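Local coordinates for alkylpurine DNA glycosylase AlkC (Pseudomonas fluorescens, PDB 5VHV), which removes alkylated purine bases from DNA as a glycosylase of base excision repair, and does so without flipping the damaged base out of the helix, at residues A137-D142 / A175-H180; S154-P159 / A165-D170; H180-S185 / E213-E218; Y188-V193 / N219-W224. All blocks are in the same frame, centred on the assembly; numbering follows the deposited sequence.

Interaction 1 (A137-D142 / A175-H180)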
loop_
_atom_site.group_PDB
_atom_site.type_symbol
_atom_site.label_atom_id
_atom_site.label_comp_id
_atom_site.label_asym_id
_atom_site.label_seq_id
_atom_site.Cartn_x
_atom_site.Cartn_y
_atom_site.Cartn_z
ATOM N N ALA A 137 21.892 5.687 0.518
ATOM C CA ALA A 137 22.807 4.773 -0.158
ATOM C C ALA A 137 22.039 3.588 -0.742
ATOM O O ALA A 137 22.287 3.174 -1.884
ATOM C CB ALA A 137 23.897 4.299 0.805
ATOM N N TRP A 138 21.062 3.064 0.004
ATOM C CA TRP A 138 20.307 1.915 -0.477
ATOM C C TRP A 138 19.528 2.235 -1.744
ATOM O O TRP A 138 19.286 1.344 -2.562
ATOM C CB TRP A 138 19.347 1.423 0.603
ATOM C CG TRP A 138 20.028 0.716 1.753
ATOM C CD1 TRP A 138 21.323 0.273 1.806
ATOM C CD2 TRP A 138 19.428 0.355 2.994
ATOM N NE1 TRP A 138 21.558 -0.348 3.010
ATOM C CE2 TRP A 138 20.403 -0.329 3.749
ATOM C CE3 TRP A 138 18.148 0.520 3.533
ATOM C CZ2 TRP A 138 20.154 -0.790 5.037
ATOM C CZ3 TRP A 138 17.897 0.048 4.806
ATOM C CH2 TRP A 138 18.899 -0.622 5.534
ATOM N N SER A 139 19.104 3.486 -1.917
ATOM C CA SER A 139 18.351 3.848 -3.109
ATOM C C SER A 139 19.189 3.759 -4.375
ATOM O O SER A 139 18.624 3.791 -5.475
ATOM C CB SER A 139 17.771 5.258 -2.963
ATOM O OG SER A 139 18.751 6.277 -3.181
ATOM N N GLN A 140 20.510 3.664 -4.240
ATOM C CA GLN A 140 21.429 3.525 -5.351
ATOM C C GLN A 140 22.024 2.126 -5.435
ATOM O O GLN A 140 22.934 1.895 -6.229
ATOM C CB GLN A 140 22.518 4.588 -5.218
ATOM C CG GLN A 140 21.937 5.994 -5.154
ATOM C CD GLN A 140 22.915 6.990 -4.585
ATOM O OE1 GLN A 140 22.916 7.294 -3.388
ATOM N NE2 GLN A 140 23.765 7.494 -5.442
ATOM N N ASP A 141 21.487 1.175 -4.679
ATOM C CA ASP A 141 22.005 -0.188 -4.665
ATOM C C ASP A 141 21.681 -0.919 -5.965
ATOM O O ASP A 141 20.670 -0.646 -6.615
ATOM C CB ASP A 141 21.390 -0.959 -3.496
ATOM C CG ASP A 141 22.205 -2.165 -3.098
ATOM O OD1 ASP A 141 23.174 -1.965 -2.345
ATOM O OD2 ASP A 141 21.898 -3.304 -3.534
ATOM N N ASP A 142 22.529 -1.899 -6.311
ATOM C CA ASP A 142 22.274 -2.734 -7.486
ATOM C C ASP A 142 21.041 -3.620 -7.315
ATOM O O ASP A 142 20.448 -4.046 -8.314
ATOM C CB ASP A 142 23.479 -3.636 -7.768
ATOM C CG ASP A 142 24.705 -2.869 -8.204
ATOM O OD1 ASP A 142 24.551 -1.761 -8.747
ATOM O OD2 ASP A 142 25.821 -3.392 -8.015
ATOM N N ALA A 175 13.103 13.353 -0.569
ATOM C CA ALA A 175 12.918 13.699 -1.973
ATOM C C ALA A 175 13.987 13.078 -2.874
ATOM O O ALA A 175 13.670 12.606 -3.973
ATOM C CB ALA A 175 12.905 15.216 -2.148
ATOM N N SER A 176 15.260 13.072 -2.441
ATOM C CA SER A 176 16.306 12.587 -3.334
ATOM C C SER A 176 16.226 11.073 -3.508
ATOM O O SER A 176 16.603 10.549 -4.564
ATOM C CB SER A 176 17.691 13.011 -2.831
ATOM O OG SER A 176 18.072 12.340 -1.657
ATOM N N ILE A 177 15.728 10.356 -2.503
ATOM C CA ILE A 177 15.479 8.928 -2.680
ATOM C C ILE A 177 14.491 8.717 -3.808
ATOM O O ILE A 177 14.736 7.936 -4.736
ATOM C CB ILE A 177 14.977 8.291 -1.375
ATOM C CG1 ILE A 177 16.125 8.233 -0.371
ATOM C CG2 ILE A 177 14.391 6.886 -1.646
ATOM C CD1 ILE A 177 15.720 7.824 1.006
ATOM N N LEU A 178 13.355 9.425 -3.755
ATOM C CA LEU A 178 12.341 9.200 -4.766
ATOM C C LEU A 178 12.825 9.673 -6.133
ATOM O O LEU A 178 12.515 9.045 -7.158
ATOM C CB LEU A 178 11.039 9.889 -4.364
ATOM C CG LEU A 178 10.476 9.482 -2.996
ATOM C CD1 LEU A 178 9.222 10.286 -2.691
ATOM C CD2 LEU A 178 10.214 8.002 -2.916
ATOM N N ASP A 179 13.615 10.749 -6.171
ATOM C CA ASP A 179 14.122 11.239 -7.449
ATOM C C ASP A 179 15.038 10.217 -8.105
ATOM O O ASP A 179 15.006 10.052 -9.335
ATOM C CB ASP A 179 14.858 12.573 -7.253
ATOM C CG ASP A 179 15.339 13.179 -8.569
ATOM O OD1 ASP A 179 14.494 13.429 -9.454
ATOM O OD2 ASP A 179 16.563 13.400 -8.692
ATOM N N HIS A 180 15.881 9.540 -7.310
ATOM C CA HIS A 180 16.773 8.530 -7.863
ATOM C C HIS A 180 15.994 7.378 -8.479
ATOM O O HIS A 180 16.512 6.687 -9.361
ATOM C CB HIS A 180 17.705 7.949 -6.804
ATOM C CG HIS A 180 18.757 8.891 -6.307
ATOM N ND1 HIS A 180 19.212 8.868 -5.005
ATOM C CD2 HIS A 180 19.469 9.853 -6.938
ATOM C CE1 HIS A 180 20.145 9.791 -4.850
ATOM N NE2 HIS A 180 20.321 10.402 -6.008
#

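Interaction 2 (S154-P159 / A165-D170)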
loop_
_atom_site.group_PDB
_atom_site.type_symbol
_atom_site.label_atom_id
_atom_site.label_comp_id
_atom_site.label_asym_id
_atom_site.label_seq_id
_atom_site.Cartn_x
_atom_site.Cartn_y
_atom_site.Cartn_z
ATOM N N SER A 154 10.623 4.230 4.167
ATOM C CA SER A 154 10.588 5.635 4.524
ATOM C C SER A 154 9.218 6.253 4.286
ATOM O O SER A 154 9.061 7.459 4.471
ATOM C CB SER A 154 11.668 6.390 3.744
ATOM O OG SER A 154 11.451 6.355 2.331
ATOM N N ARG A 155 8.236 5.456 3.874
ATOM C CA ARG A 155 6.914 5.990 3.554
ATOM C C ARG A 155 6.323 6.749 4.739
ATOM O O ARG A 155 6.415 6.283 5.890
ATOM C CB ARG A 155 5.954 4.859 3.191
ATOM C CG ARG A 155 6.065 4.417 1.763
ATOM C CD ARG A 155 5.129 3.247 1.499
ATOM N NE ARG A 155 3.725 3.624 1.641
ATOM C CZ ARG A 155 2.698 2.869 1.254
ATOM N NH1 ARG A 155 2.903 1.661 0.745
ATOM N NH2 ARG A 155 1.450 3.332 1.371
ATOM N N PRO A 156 5.644 7.871 4.497
ATOM C CA PRO A 156 4.930 8.515 5.606
ATOM C C PRO A 156 3.925 7.589 6.283
ATOM O O PRO A 156 3.815 7.579 7.521
ATOM C CB PRO A 156 4.231 9.704 4.926
ATOM C CG PRO A 156 4.932 9.922 3.646
ATOM C CD PRO A 156 5.563 8.638 3.241
ATOM N N ARG A 157 3.149 6.844 5.491
ATOM C CA ARG A 157 1.969 6.121 5.965
ATOM C C ARG A 157 1.992 4.664 5.493
ATOM O O ARG A 157 1.072 4.186 4.821
ATOM C CB ARG A 157 0.700 6.781 5.476
ATOM C CG ARG A 157 0.514 8.176 6.025
ATOM C CD ARG A 157 -0.725 8.755 5.424
ATOM N NE ARG A 157 -0.968 10.124 5.845
ATOM C CZ ARG A 157 -2.167 10.625 6.076
ATOM N NH1 ARG A 157 -3.247 9.874 5.952
ATOM N NH2 ARG A 157 -2.294 11.880 6.447
ATOM N N LEU A 158 3.026 3.944 5.890
ATOM C CA LEU A 158 3.116 2.524 5.546
ATOM C C LEU A 158 2.035 1.722 6.274
ATOM O O LEU A 158 1.931 1.807 7.504
ATOM C CB LEU A 158 4.495 1.992 5.934
ATOM C CG LEU A 158 4.731 0.523 5.562
ATOM C CD1 LEU A 158 4.868 0.329 4.041
ATOM C CD2 LEU A 158 5.966 -0.026 6.260
ATOM N N PRO A 159 1.246 0.902 5.580
ATOM C CA PRO A 159 0.301 0.043 6.302
ATOM C C PRO A 159 1.025 -0.902 7.257
ATOM O O PRO A 159 2.120 -1.388 6.972
ATOM C CB PRO A 159 -0.423 -0.714 5.182
ATOM C CG PRO A 159 -0.398 0.267 4.032
ATOM C CD PRO A 159 1.023 0.840 4.124
ATOM N N ALA A 165 6.106 10.685 11.534
ATOM C CA ALA A 165 5.671 12.079 11.613
ATOM C C ALA A 165 6.706 13.028 11.029
ATOM O O ALA A 165 6.346 14.047 10.422
ATOM C CB ALA A 165 5.369 12.460 13.063
ATOM N N GLU A 166 7.989 12.710 11.190
ATOM C CA GLU A 166 9.049 13.591 10.703
ATOM C C GLU A 166 9.070 13.629 9.177
ATOM O O GLU A 166 9.229 14.705 8.575
ATOM C CB GLU A 166 10.397 13.117 11.280
ATOM C CG GLU A 166 11.573 13.976 10.908
ATOM C CD GLU A 166 12.788 13.767 11.811
ATOM O OE1 GLU A 166 12.832 12.775 12.572
ATOM O OE2 GLU A 166 13.697 14.622 11.761
ATOM N N VAL A 167 8.892 12.464 8.541
ATOM C CA VAL A 167 8.788 12.374 7.084
ATOM C C VAL A 167 7.508 13.042 6.596
ATOM O O VAL A 167 7.507 13.809 5.626
ATOM C CB VAL A 167 8.844 10.898 6.649
ATOM C CG1 VAL A 167 8.586 10.741 5.155
ATOM C CG2 VAL A 167 10.189 10.304 7.004
ATOM N N GLN A 168 6.398 12.722 7.243
ATOM C CA GLN A 168 5.101 13.251 6.849
ATOM C C GLN A 168 5.106 14.770 6.815
ATOM O O GLN A 168 4.491 15.384 5.930
ATOM C CB GLN A 168 4.065 12.711 7.836
ATOM C CG GLN A 168 2.649 12.752 7.451
ATOM C CD GLN A 168 1.816 12.043 8.492
ATOM O OE1 GLN A 168 2.358 11.470 9.456
ATOM N NE2 GLN A 168 0.518 12.081 8.328
ATOM N N ALA A 169 5.823 15.399 7.753
ATOM C CA ALA A 169 5.842 16.854 7.867
ATOM C C ALA A 169 6.761 17.530 6.864
ATOM O O ALA A 169 6.622 18.736 6.655
ATOM C CB ALA A 169 6.279 17.276 9.273
ATOM N N ASP A 170 7.694 16.808 6.246
ATOM C CA ASP A 170 8.703 17.441 5.393
ATOM C C ASP A 170 9.057 16.542 4.221
ATOM O O ASP A 170 9.983 15.724 4.303
ATOM C CB ASP A 170 9.956 17.781 6.191
ATOM C CG ASP A 170 10.967 18.551 5.381
ATOM O OD1 ASP A 170 10.710 18.846 4.196
ATOM O OD2 ASP A 170 12.033 18.866 5.936
#

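Interaction 3 (H180-S185 / E213-E218)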
loop_
_atom_site.group_PDB
_atom_site.type_symbol
_atom_site.label_atom_id
_atom_site.label_comp_id
_atom_site.label_asym_id
_atom_site.label_seq_id
_atom_site.Cartn_x
_atom_site.Cartn_y
_atom_site.Cartn_z
ATOM N N HIS A 180 15.881 9.540 -7.310
ATOM C CA HIS A 180 16.773 8.530 -7.863
ATOM C C HIS A 180 15.994 7.378 -8.479
ATOM O O HIS A 180 16.512 6.687 -9.361
ATOM C CB HIS A 180 17.705 7.949 -6.804
ATOM C CG HIS A 180 18.757 8.891 -6.307
ATOM N ND1 HIS A 180 19.212 8.868 -5.005
ATOM C CD2 HIS A 180 19.469 9.853 -6.938
ATOM C CE1 HIS A 180 20.145 9.791 -4.850
ATOM N NE2 HIS A 180 20.321 10.402 -6.008
ATOM N N LEU A 181 14.768 7.135 -8.007
ATOM C CA LEU A 181 14.023 5.935 -8.369
ATOM C C LEU A 181 12.881 6.202 -9.355
ATOM O O LEU A 181 12.149 5.263 -9.697
ATOM C CB LEU A 181 13.484 5.276 -7.088
ATOM C CG LEU A 181 14.532 4.866 -6.042
ATOM C CD1 LEU A 181 13.869 4.312 -4.754
ATOM C CD2 LEU A 181 15.497 3.831 -6.593
ATOM N N LYS A 182 12.724 7.443 -9.849
ATOM C CA LYS A 182 11.531 7.834 -10.608
ATOM C C LYS A 182 11.494 7.234 -12.007
ATOM O O LYS A 182 10.493 7.416 -12.713
ATOM C CB LYS A 182 11.439 9.353 -10.735
ATOM C CG LYS A 182 12.478 9.985 -11.670
ATOM C CD LYS A 182 12.350 11.504 -11.636
ATOM C CE LYS A 182 13.407 12.197 -12.466
ATOM N NZ LYS A 182 14.759 12.057 -11.867
ATOM N N ALA A 183 12.568 6.566 -12.434
ATOM C CA ALA A 183 12.562 5.821 -13.688
ATOM C C ALA A 183 13.145 4.432 -13.483
ATOM O O ALA A 183 13.766 3.878 -14.389
ATOM C CB ALA A 183 13.327 6.568 -14.782
ATOM N N ASP A 184 12.938 3.852 -12.300
ATOM C CA ASP A 184 13.586 2.590 -11.967
ATOM C C ASP A 184 13.110 1.486 -12.902
ATOM O O ASP A 184 11.938 1.436 -13.289
ATOM C CB ASP A 184 13.298 2.211 -10.517
ATOM C CG ASP A 184 14.323 1.250 -9.962
ATOM O OD1 ASP A 184 14.216 0.040 -10.248
ATOM O OD2 ASP A 184 15.253 1.719 -9.267
ATOM N N SER A 185 14.039 0.591 -13.260
ATOM C CA SER A 185 13.727 -0.522 -14.146
ATOM C C SER A 185 12.893 -1.598 -13.462
ATOM O O SER A 185 12.314 -2.447 -14.153
ATOM C CB SER A 185 15.027 -1.141 -14.689
ATOM O OG SER A 185 15.824 -1.634 -13.625
ATOM N N GLU A 213 5.034 17.739 -12.117
ATOM C CA GLU A 213 5.042 18.682 -13.225
ATOM C C GLU A 213 6.457 18.945 -13.748
ATOM O O GLU A 213 6.607 19.480 -14.850
ATOM C CB GLU A 213 4.359 19.984 -12.791
ATOM C CG GLU A 213 2.836 19.824 -12.720
ATOM C CD GLU A 213 2.127 20.958 -12.018
ATOM O OE1 GLU A 213 2.800 21.885 -11.518
ATOM O OE2 GLU A 213 0.879 20.905 -11.958
ATOM N N GLY A 214 7.492 18.584 -12.990
ATOM C CA GLY A 214 8.862 18.689 -13.452
ATOM C C GLY A 214 9.408 17.420 -14.071
ATOM O O GLY A 214 10.553 17.397 -14.535
ATOM N N TRP A 215 8.607 16.365 -14.117
ATOM C CA TRP A 215 9.049 15.063 -14.591
ATOM C C TRP A 215 8.862 14.938 -16.094
ATOM O O TRP A 215 8.039 15.620 -16.710
ATOM C CB TRP A 215 8.263 13.949 -13.905
ATOM C CG TRP A 215 8.690 13.618 -12.553
ATOM C CD1 TRP A 215 9.631 14.249 -11.790
ATOM C CD2 TRP A 215 8.180 12.545 -11.771
ATOM N NE1 TRP A 215 9.743 13.615 -10.569
ATOM C CE2 TRP A 215 8.856 12.567 -10.536
ATOM C CE3 TRP A 215 7.223 11.550 -12.004
ATOM C CZ2 TRP A 215 8.600 11.637 -9.533
ATOM C CZ3 TRP A 215 6.960 10.634 -11.006
ATOM C CH2 TRP A 215 7.647 10.683 -9.783
ATOM N N ASN A 216 9.635 14.033 -16.684
ATOM C CA ASN A 216 9.495 13.704 -18.096
ATOM C C ASN A 216 8.583 12.492 -18.210
ATOM O O ASN A 216 9.007 11.350 -17.984
ATOM C CB ASN A 216 10.846 13.426 -18.730
ATOM C CG ASN A 216 10.708 12.797 -20.097
ATOM O OD1 ASN A 216 9.742 13.056 -20.806
ATOM N ND2 ASN A 216 11.655 11.942 -20.458
ATOM N N LEU A 217 7.327 12.734 -18.564
ATOM C CA LEU A 217 6.363 11.650 -18.611
ATOM C C LEU A 217 6.379 10.915 -19.944
ATOM O O LEU A 217 5.558 10.016 -20.147
ATOM C CB LEU A 217 4.966 12.179 -18.293
ATOM C CG LEU A 217 4.826 12.856 -16.925
ATOM C CD1 LEU A 217 3.363 13.158 -16.631
ATOM C CD2 LEU A 217 5.447 12.044 -15.778
ATOM N N GLU A 218 7.302 11.261 -20.848
ATOM C CA GLU A 218 7.520 10.443 -22.035
ATOM C C GLU A 218 8.256 9.154 -21.695
ATOM O O GLU A 218 8.210 8.201 -22.476
ATOM C CB GLU A 218 8.295 11.238 -23.091
ATOM C CG GLU A 218 7.621 12.543 -23.486
ATOM C CD GLU A 218 6.316 12.322 -24.225
ATOM O OE1 GLU A 218 6.170 11.259 -24.867
ATOM O OE2 GLU A 218 5.437 13.208 -24.162
#

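Interaction 4 (Y188-V193 / N219-W224). With nucleotides of chain C.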
loop_
_atom_site.group_PDB
_atom_site.type_symbol
_atom_site.label_atom_id
_atom_site.label_comp_id
_atom_site.label_asym_id
_atom_site.label_seq_id
_atom_site.Cartn_x
_atom_site.Cartn_y
_atom_site.Cartn_z
ATOM N N TYR A 188 8.737 -3.591 -8.940
ATOM C CA TYR A 188 8.668 -3.622 -7.482
ATOM C C TYR A 188 9.038 -2.269 -6.897
ATOM O O TYR A 188 8.330 -1.723 -6.039
ATOM C CB TYR A 188 9.613 -4.713 -6.995
ATOM C CG TYR A 188 9.553 -5.061 -5.526
ATOM C CD1 TYR A 188 8.339 -5.185 -4.854
ATOM C CD2 TYR A 188 10.716 -5.345 -4.829
ATOM C CE1 TYR A 188 8.296 -5.542 -3.519
ATOM C CE2 TYR A 188 10.684 -5.690 -3.502
ATOM C CZ TYR A 188 9.465 -5.800 -2.854
ATOM O OH TYR A 188 9.423 -6.173 -1.540
ATOM N N VAL A 189 10.140 -1.699 -7.379
ATOM C CA VAL A 189 10.542 -0.372 -6.926
ATOM C C VAL A 189 9.516 0.672 -7.359
ATOM O O VAL A 189 9.139 1.558 -6.573
ATOM C CB VAL A 189 11.950 -0.031 -7.450
ATOM C CG1 VAL A 189 12.327 1.440 -7.096
ATOM C CG2 VAL A 189 12.968 -0.998 -6.864
ATOM N N ARG A 190 9.069 0.615 -8.624
ATOM C CA ARG A 190 8.165 1.649 -9.120
ATOM C C ARG A 190 6.879 1.686 -8.315
ATOM O O ARG A 190 6.363 2.770 -8.024
ATOM C CB ARG A 190 7.852 1.445 -10.605
ATOM C CG ARG A 190 9.073 1.604 -11.489
ATOM C CD ARG A 190 8.736 1.790 -12.966
ATOM N NE ARG A 190 8.042 0.645 -13.553
ATOM C CZ ARG A 190 8.637 -0.442 -14.026
ATOM N NH1 ARG A 190 9.957 -0.558 -13.974
ATOM N NH2 ARG A 190 7.909 -1.420 -14.570
ATOM N N LYS A 191 6.348 0.518 -7.943
ATOM C CA LYS A 191 5.148 0.480 -7.109
ATOM C C LYS A 191 5.355 1.258 -5.820
ATOM O O LYS A 191 4.477 2.016 -5.388
ATOM C CB LYS A 191 4.780 -0.962 -6.771
ATOM C CG LYS A 191 4.272 -1.783 -7.928
ATOM C CD LYS A 191 4.031 -3.217 -7.459
ATOM C CE LYS A 191 3.310 -4.037 -8.536
ATOM N NZ LYS A 191 3.274 -5.482 -8.154
ATOM N N SER A 192 6.500 1.038 -5.168
ATOM C CA SER A 192 6.809 1.688 -3.906
ATOM C C SER A 192 6.960 3.199 -4.071
ATOM O O SER A 192 6.455 3.966 -3.245
ATOM C CB SER A 192 8.081 1.065 -3.316
ATOM O OG SER A 192 8.440 1.745 -2.136
ATOM N N VAL A 193 7.633 3.657 -5.127
ATOM C CA VAL A 193 7.760 5.097 -5.330
ATOM C C VAL A 193 6.374 5.714 -5.463
ATOM O O VAL A 193 6.065 6.762 -4.869
ATOM C CB VAL A 193 8.632 5.402 -6.566
ATOM C CG1 VAL A 193 8.702 6.916 -6.818
ATOM C CG2 VAL A 193 10.026 4.841 -6.395
ATOM N N ASN A 219 8.921 9.100 -20.548
ATOM C CA ASN A 219 9.471 7.848 -20.051
ATOM C C ASN A 219 8.340 6.999 -19.484
ATOM O O ASN A 219 7.715 7.407 -18.504
ATOM C CB ASN A 219 10.515 8.113 -18.971
ATOM C CG ASN A 219 11.200 6.844 -18.495
ATOM O OD1 ASN A 219 10.544 5.868 -18.132
ATOM N ND2 ASN A 219 12.527 6.849 -18.506
ATOM N N PRO A 220 8.047 5.824 -20.053
ATOM C CA PRO A 220 6.842 5.092 -19.620
ATOM C C PRO A 220 6.905 4.612 -18.178
ATOM O O PRO A 220 5.851 4.480 -17.538
ATOM C CB PRO A 220 6.763 3.924 -20.610
ATOM C CG PRO A 220 8.143 3.780 -21.150
ATOM C CD PRO A 220 8.746 5.142 -21.155
ATOM N N HIS A 221 8.100 4.364 -17.644
ATOM C CA HIS A 221 8.220 4.012 -16.230
ATOM C C HIS A 221 7.806 5.180 -15.349
ATOM O O HIS A 221 7.059 5.010 -14.379
ATOM C CB HIS A 221 9.656 3.596 -15.916
ATOM C CG HIS A 221 10.047 2.284 -16.512
ATOM N ND1 HIS A 221 9.120 1.348 -16.918
ATOM C CD2 HIS A 221 11.265 1.747 -16.769
ATOM C CE1 HIS A 221 9.749 0.295 -17.406
ATOM N NE2 HIS A 221 11.050 0.510 -17.322
ATOM N N THR A 222 8.283 6.377 -15.684
ATOM C CA THR A 222 7.945 7.572 -14.924
ATOM C C THR A 222 6.466 7.918 -15.081
ATOM O O THR A 222 5.803 8.289 -14.106
ATOM C CB THR A 222 8.852 8.722 -15.383
ATOM O OG1 THR A 222 10.225 8.295 -15.341
ATOM C CG2 THR A 222 8.669 9.962 -14.498
ATOM N N ALA A 223 5.926 7.791 -16.300
ATOM C CA ALA A 223 4.495 8.019 -16.510
ATOM C C ALA A 223 3.651 7.085 -15.643
ATOM O O ALA A 223 2.640 7.501 -15.064
ATOM C CB ALA A 223 4.131 7.833 -17.981
ATOM N N TRP A 224 4.043 5.813 -15.554
ATOM C CA TRP A 224 3.283 4.865 -14.748
ATOM C C TRP A 224 3.322 5.254 -13.277
ATOM O O TRP A 224 2.284 5.257 -12.589
ATOM C CB TRP A 224 3.833 3.448 -14.937
ATOM C CG TRP A 224 3.028 2.388 -14.227
ATOM C CD1 TRP A 224 2.044 1.599 -14.770
ATOM C CD2 TRP A 224 3.138 1.991 -12.844
ATOM N NE1 TRP A 224 1.537 0.746 -13.812
ATOM C CE2 TRP A 224 2.188 0.970 -12.622
ATOM C CE3 TRP A 224 3.947 2.398 -11.781
ATOM C CZ2 TRP A 224 2.039 0.345 -11.375
ATOM C CZ3 TRP A 224 3.778 1.792 -10.528
ATOM C CH2 TRP A 224 2.835 0.778 -10.343
ATOM P P DG C 8 3.580 -4.227 -2.904
ATOM O OP1 DG C 8 4.991 -4.190 -3.237
ATOM O OP2 DG C 8 2.554 -3.636 -3.838
ATOM O "O5'" DG C 8 3.056 -5.676 -2.593
ATOM C "C5'" DG C 8 3.796 -6.529 -1.722
ATOM C "C4'" DG C 8 3.010 -7.784 -1.455
ATOM O "O4'" DG C 8 1.687 -7.470 -0.939
ATOM C "C3'" DG C 8 2.782 -8.646 -2.678
ATOM O "O3'" DG C 8 2.899 -10.011 -2.270
ATOM C "C2'" DG C 8 1.372 -8.245 -3.150
ATOM C "C1'" DG C 8 0.673 -7.895 -1.847
ATOM N N9 DG C 8 -0.275 -6.795 -1.891
ATOM C C8 DG C 8 -0.030 -5.535 -2.354
ATOM N N7 DG C 8 -1.021 -4.715 -2.166
ATOM C C5 DG C 8 -1.962 -5.473 -1.493
ATOM C C6 DG C 8 -3.253 -5.125 -1.027
ATOM O O6 DG C 8 -3.819 -4.024 -1.089
ATOM N N1 DG C 8 -3.886 -6.194 -0.417
ATOM C C2 DG C 8 -3.363 -7.437 -0.290
ATOM N N2 DG C 8 -4.144 -8.345 0.310
ATOM N N3 DG C 8 -2.151 -7.780 -0.721
ATOM C C4 DG C 8 -1.516 -6.754 -1.312
#

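Interaction 1 (A137-D142 / A175-H180)
Ser139 and Ile177 have the nearest CA atoms of the two segments, 5.9 Å apart. On one side the chain leaves helix 128-138 through a type I beta turn running from Trp138 to Asp141; on the other it is helical from Ala175 on. Within the alpha-helical repeat fold, the turn closing helix 128-138 thus packs against helix 175-181, presenting Ser139 and Gln140 to it. At the inner end the contact is apolar: Ser139 CB rests 4.0 Å from Ile177 CG2, and Ile177 also packs back onto Leu132 and Met135 of helix 128-138. Further out, His180 ND1 donates to Ser139 OG over 3.2 Å, with an N-H...O angle of 155° and the oxygen tilted somewhat out of the imidazole plane. A chi1 of 78° sets Ser139 OG between its own N and carbonyl carbon, facing the imidazole. Gln140 covers one ring face of His180, its CG lying 4.0 Å from His180 ND1. Ser139 OG is also hydrogen-bonded to the carbonyl oxygen of Gln136. Two bonds therefore grip the hydroxyl of a buried serine, which accepts from the imidazole and can donate to the carbonyl, consistent with a proton on ND1 of His180.

Interaction 2 (S154-P159 / A165-D170)
Pro156 and Val167 form the close-packed half of this contact, where the loop after helix 144-152 meets the short helix 165-169. Val167 CG1 lies 3.4 Å from the carbonyl oxygen of Ser154 and 4.0 Å from Pro156 CG, the Pro156 and Val167 side chains crossing at about a right angle. The chi1 of Val167 (174°) turns CG1 anti to the backbone N and onto the loop. Beside it, Pro156 CB touches the helix backbone itself, 4.1 Å from Gln168 CA; these two residues also have the nearest CA atoms, 4.9 Å apart. Phe128 of helix 128-138 also touches Val167, and His196 of helix 187-201 touches Pro156, so a loop and a one-turn helix are wedged among the longer helices of the alpha-helical repeat architecture of the AlkC/AlkD family. The same loop faces the DNA: Arg155, held by salt bridges to Glu152 and Asp199, is hydrogen-bonded to a modified nucleotide. At the other end, packing gives way to polar groups that are only partly buried. Arg157 NH2 and Gln168 NE2 approach to 3.4 Å, but both are donors, and the guanidinium and amide planes stand 74° apart. A shared acceptor probably draws them together: Asp203 OD2 takes a salt bridge from Arg157 NH2 and a hydrogen bond from Gln168 NE2.

Interaction 3 (H180-S185 / E213-E218)
Lys182 lies over the indole face of Trp215 in a CH-pi contact at the protein surface, where the end of helix 175-181 passes the loop between helices 205-213 and 220-229. Lys182 CD sits 3.8 Å from the centroid of the five-membered ring, 22° off its normal, and 3.5 Å from Trp215 NE1. Nearer the backbone, Lys182 CB comes within 3.8 Å of Trp215 CZ2. The contact thus uses the methylenes alone; a bend at chi4 (-69°) carries NZ away to a salt bridge with Asp179. The loop joins two helices of the alpha-helical solenoid, and Asn216 OD1 accepts from Glu218 N over 3.0 Å, an Asx turn just ahead of helix 220-229. The indole also touches Thr222 and Ile225 of that helix and Leu197 of helix 187-201. Were Trp215 an alanine, the Lys182 chain would probably lose the flat surface it lies on, and a gap would be likely to open beside Leu197 and Ile225.

Interaction 4 (Y188-V193 / N219-W224)
Arg190 lays its guanidinium flat on the imidazole of His221, the two planes only 5° apart and their centres separated by 3.8 Å. Arg190 CZ stands 3.4 Å from His221 ND1, and the aliphatic part joins in, with Arg190 CD 3.6 Å from His221 CB. A bend at chi3 (-62°) folds the guanidinium over the ring, while NH1 is hydrogen-bonded to the carbonyl oxygen of Asp184, which helps fix its rotation. A leucine in place of Arg190 would probably leave that carbonyl without its donor and one face of His221 without its flat, charged cover. Helices 187-201 and 220-229 of the helical solenoid cross here at -39° with their local axes 10.3 Å apart, and long side chains span the interval. Asn219, at the N-cap position just before helix 220-229, has an OD1 that accepts weakly from the backbone N of His221 and Thr222. Trp224 approaches differently, edge first: Arg190 O lies at the edge of the Trp224 ring, in its plane, 3.7 Å from CZ3, while Trp224 CH2 meets Lys191 CG obliquely at 3.8 Å. On the DNA side of the first helix, the ring edge of Tyr188 brings CE1 to 3.6 Å from OP1 of DG8 of chain C, and Lys191 CD lies 3.9 Å from OP2 of the same phosphate.

How the interactions relate
All four contacts lie in the alpha-helical part of the chain. Along it, interaction 2 is nested inside the loop closed by interaction 1; interactions 3 and 4 follow, their segments alternating. Interactions 1 and 3 share His180 and helix 175-181, with centres about 13 Å apart, and touch where Leu181 packs on Ser139 O. Interactions 3 and 4 are closest, about 7 Å between centres, joined by a probable hydrogen bond from Thr222 OG1 to Lys182 O and by further packing. Interaction 2 has its centre about 17 to 21 Å from the other centres. Interactions 2 and 4 border the DNA; interactions 1 and 3, with nearest atoms about 12 to 13 Å from it, join turns and loops at helix ends, probably helping to set how the DNA-binding helices stack.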